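Local coordinates for protein DsrH (Allochromatium vinosum, PDB 2HY5) that forms, with DsrE and DsrF, the DsrEFH complex of this sulfur bacterium, which probably takes part in sulfur transfer during the oxidation of stored sulfur, at residues L4-K9 against D96-W101. Numbering follows the deposited sequence.
Sequences LHTVNK and DTVQAW
T97 opens the pairing with L4: its carbonyl O accepts the L4 N-H at 2.8 Å in an almost straight bond, while its OG1 is hydrogen-bonded to the carbonyl O of S130 in the neighbouring DsrF chain. V98 turns its side chain to the face shared by L4, T6 and A100, and with CG1 anti to the backbone N (chi1 -176°) that methyl lies 3.9 Å from T6 CG2. Q99 is gripped through both backbone polar groups, its N-H by L4 O and its O by the N-H of T6. Strand 97-101 completes the parallel 4-3-2-1-5 sheet of this DsrEFH-like fold beside strand 3-7, reached from the far-edge strand 81-83 through helix 85-94, which packs on L4 and V98. A100 CB comes within 3.4 Å of T6 OG1, a hydroxyl that is hydrogen-bonded to a water. W101 N donates to T6 O, and on the H5 and Q99 face its NE1 gives a nearly linear 3.0 Å bond to H5 ND1, entering 23° out of the imidazole plane. The two rings sit rim to rim, planes 39° apart. A phenylalanine in place of W101 would probably leave H5 ND1 without this donor and the imidazole freer to turn.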
ATOM      1  N   LEU C   4      19.950   8.666   9.455  1.00  8.74           N
ATOM      2  CA  LEU C   4      19.984   7.651   8.419  1.00  7.08           C
ATOM      3  C   LEU C   4      18.557   7.623   7.900  1.00  7.26           C
ATOM      4  O   LEU C   4      17.631   7.271   8.634  1.00  8.03           O
ATOM      5  CB  LEU C   4      20.329   6.260   8.962  1.00  7.03           C
ATOM      6  CG  LEU C   4      20.023   5.157   7.936  1.00  8.53           C
ATOM      7  CD1 LEU C   4      20.987   5.258   6.762  1.00  9.30           C
ATOM      8  CD2 LEU C   4      20.105   3.784   8.588  1.00 10.22           C
ATOM      9  N   HIS C   5      18.376   8.021   6.649  1.00  6.33           N
ATOM     10  CA  HIS C   5      17.052   8.010   6.040  1.00  6.30           C
ATOM     11  C   HIS C   5      16.898   6.688   5.305  1.00  6.65           C
ATOM     12  O   HIS C   5      17.828   6.236   4.633  1.00  7.67           O
ATOM     13  CB  HIS C   5      16.925   9.147   5.024  1.00  7.47           C
ATOM     14  CG  HIS C   5      17.129  10.510   5.606  1.00  8.43           C
ATOM     15  ND1 HIS C   5      16.098  11.258   6.132  1.00  9.14           N
ATOM     16  CD2 HIS C   5      18.248  11.259   5.757  1.00  8.78           C
ATOM     17  CE1 HIS C   5      16.570  12.408   6.578  1.00 10.95           C
ATOM     18  NE2 HIS C   5      17.875  12.434   6.363  1.00  9.29           N
ATOM     19  N   THR C   6      15.735   6.057   5.431  1.00  6.56           N
ATOM     20  CA  THR C   6      15.507   4.810   4.714  1.00  6.53           C
ATOM     21  C   THR C   6      14.395   5.039   3.699  1.00  6.50           C
ATOM     22  O   THR C   6      13.384   5.676   4.003  1.00  7.55           O
ATOM     23  CB  THR C   6      15.109   3.651   5.661  1.00 10.92           C
ATOM     24  OG1 THR C   6      13.890   3.972   6.341  1.00 12.47           O
ATOM     25  CG2 THR C   6      16.214   3.394   6.686  1.00 10.20           C
ATOM     26  N   VAL C   7      14.603   4.543   2.486  1.00  6.23           N
ATOM     27  CA  VAL C   7      13.616   4.687   1.413  1.00  7.21           C
ATOM     28  C   VAL C   7      13.365   3.301   0.842  1.00  6.83           C
ATOM     29  O   VAL C   7      14.286   2.673   0.316  1.00  6.90           O
ATOM     30  CB  VAL C   7      14.139   5.613   0.293  1.00  8.20           C
ATOM     31  CG1 VAL C   7      13.116   5.700  -0.831  1.00 11.97           C
ATOM     32  CG2 VAL C   7      14.423   7.001   0.858  1.00 10.99           C
ATOM     33  N   ASN C   8      12.125   2.825   0.933  1.00  7.83           N
ATOM     34  CA  ASN C   8      11.815   1.485   0.442  1.00  7.49           C
ATOM     35  C   ASN C   8      10.876   1.418  -0.750  1.00  7.55           C
ATOM     36  O   ASN C   8      10.480   0.331  -1.154  1.00  7.60           O
ATOM     37  CB  ASN C   8      11.220   0.639   1.569  1.00 10.58           C
ATOM     38  CG  ASN C   8       9.834   1.105   1.977  1.00 13.89           C
ATOM     39  OD1 ASN C   8       9.035   0.330   2.501  1.00 19.47           O
ATOM     40  ND2 ASN C   8       9.547   2.382   1.749  1.00 15.85           N
ATOM     41  N   LYS C   9      10.519   2.570  -1.304  1.00  7.44           N
ATOM     42  CA  LYS C   9       9.602   2.609  -2.437  1.00 10.30           C
ATOM     43  C   LYS C   9      10.269   3.075  -3.721  1.00  8.75           C
ATOM     44  O   LYS C   9      11.185   3.894  -3.699  1.00  7.59           O
ATOM     45  CB  LYS C   9       8.420   3.523  -2.108  1.00 17.60           C
ATOM     46  CG  LYS C   9       7.159   2.789  -1.687  1.00 22.82           C
ATOM     47  CD  LYS C   9       7.442   1.710  -0.661  1.00 26.54           C
ATOM     48  CE  LYS C   9       6.189   0.922  -0.311  1.00 29.96           C
ATOM     49  NZ  LYS C   9       5.606   0.180  -1.459  1.00 32.75           N
ATOM     50  N   ASP C  96      22.878   8.757  14.247  1.00 13.37           N
ATOM     51  CA  ASP C  96      22.216   9.029  15.522  1.00 14.37           C
ATOM     52  C   ASP C  96      20.733   8.682  15.570  1.00 13.46           C
ATOM     53  O   ASP C  96      20.209   8.323  16.623  1.00 14.95           O
ATOM     54  CB  ASP C  96      22.391  10.504  15.889  1.00 30.04           C
ATOM     55  CG  ASP C  96      23.841  10.883  16.093  1.00 33.95           C
ATOM     56  OD1 ASP C  96      24.120  12.087  16.254  1.00 40.14           O
ATOM     57  OD2 ASP C  96      24.703   9.979  16.097  1.00 37.24           O
ATOM     58  N   THR C  97      20.054   8.797  14.438  1.00 12.67           N
ATOM     59  CA  THR C  97      18.625   8.502  14.386  1.00 12.07           C
ATOM     60  C   THR C  97      18.282   7.914  13.028  1.00 10.88           C
ATOM     61  O   THR C  97      18.963   8.181  12.044  1.00 11.11           O
ATOM     62  CB  THR C  97      17.788   9.788  14.605  1.00 21.09           C
ATOM     63  OG1 THR C  97      18.130  10.363  15.873  1.00 24.74           O
ATOM     64  CG2 THR C  97      16.300   9.479  14.583  1.00 20.32           C
ATOM     65  N   VAL C  98      17.232   7.101  12.983  1.00  9.77           N
ATOM     66  CA  VAL C  98      16.788   6.502  11.734  1.00  9.22           C
ATOM     67  C   VAL C  98      15.436   7.111  11.398  1.00  8.44           C
ATOM     68  O   VAL C  98      14.574   7.245  12.264  1.00  9.83           O
ATOM     69  CB  VAL C  98      16.627   4.975  11.858  1.00  9.40           C
ATOM     70  CG1 VAL C  98      16.257   4.380  10.499  1.00  9.84           C
ATOM     71  CG2 VAL C  98      17.917   4.350  12.379  1.00 11.94           C
ATOM     72  N   GLN C  99      15.261   7.494  10.140  1.00  6.62           N
ATOM     73  CA  GLN C  99      14.011   8.096   9.704  1.00  8.13           C
ATOM     74  C   GLN C  99      13.503   7.343   8.492  1.00  8.32           C
ATOM     75  O   GLN C  99      14.159   7.319   7.456  1.00  7.72           O
ATOM     76  CB  GLN C  99      14.225   9.562   9.337  1.00 14.89           C
ATOM     77  CG  GLN C  99      12.933  10.312   9.052  1.00 20.26           C
ATOM     78  CD  GLN C  99      13.159  11.795   8.867  1.00 24.18           C
ATOM     79  OE1 GLN C  99      13.488  12.255   7.777  1.00 26.83           O
ATOM     80  NE2 GLN C  99      13.003  12.553   9.946  1.00 27.87           N
ATOM     81  N   ALA C 100      12.333   6.730   8.613  1.00  7.71           N
ATOM     82  CA  ALA C 100      11.784   5.961   7.504  1.00  9.53           C
ATOM     83  C   ALA C 100      10.856   6.781   6.613  1.00  9.54           C
ATOM     84  O   ALA C 100       9.950   7.456   7.099  1.00 11.05           O
ATOM     85  CB  ALA C 100      11.040   4.741   8.042  1.00 13.61           C
ATOM     86  N   TRP C 101      11.104   6.726   5.311  1.00 10.36           N
ATOM     87  CA  TRP C 101      10.278   7.412   4.331  1.00 12.97           C
ATOM     88  C   TRP C 101       9.493   6.308   3.658  1.00 18.02           C
ATOM     89  O   TRP C 101      10.009   5.607   2.783  1.00 18.66           O
ATOM     90  CB  TRP C 101      11.134   8.159   3.308  1.00 12.63           C
ATOM     91  CG  TRP C 101      11.869   9.317   3.899  1.00 11.39           C
ATOM     92  CD1 TRP C 101      13.079   9.285   4.538  1.00  9.52           C
ATOM     93  CD2 TRP C 101      11.432  10.681   3.931  1.00 11.66           C
ATOM     94  NE1 TRP C 101      13.423  10.549   4.969  1.00 10.93           N
ATOM     95  CE2 TRP C 101      12.435  11.421   4.607  1.00 11.79           C
ATOM     96  CE3 TRP C 101      10.294  11.345   3.460  1.00 10.49           C
ATOM     97  CZ2 TRP C 101      12.318  12.817   4.810  1.00 12.81           C
ATOM     98  CZ3 TRP C 101      10.182  12.723   3.666  1.00 10.84           C
ATOM     99  CH2 TRP C 101      11.187  13.442   4.333  1.00 10.95           C
TER
HETATM  100  O   HOH W   1      11.599   3.197   4.649  1.00 12.87           O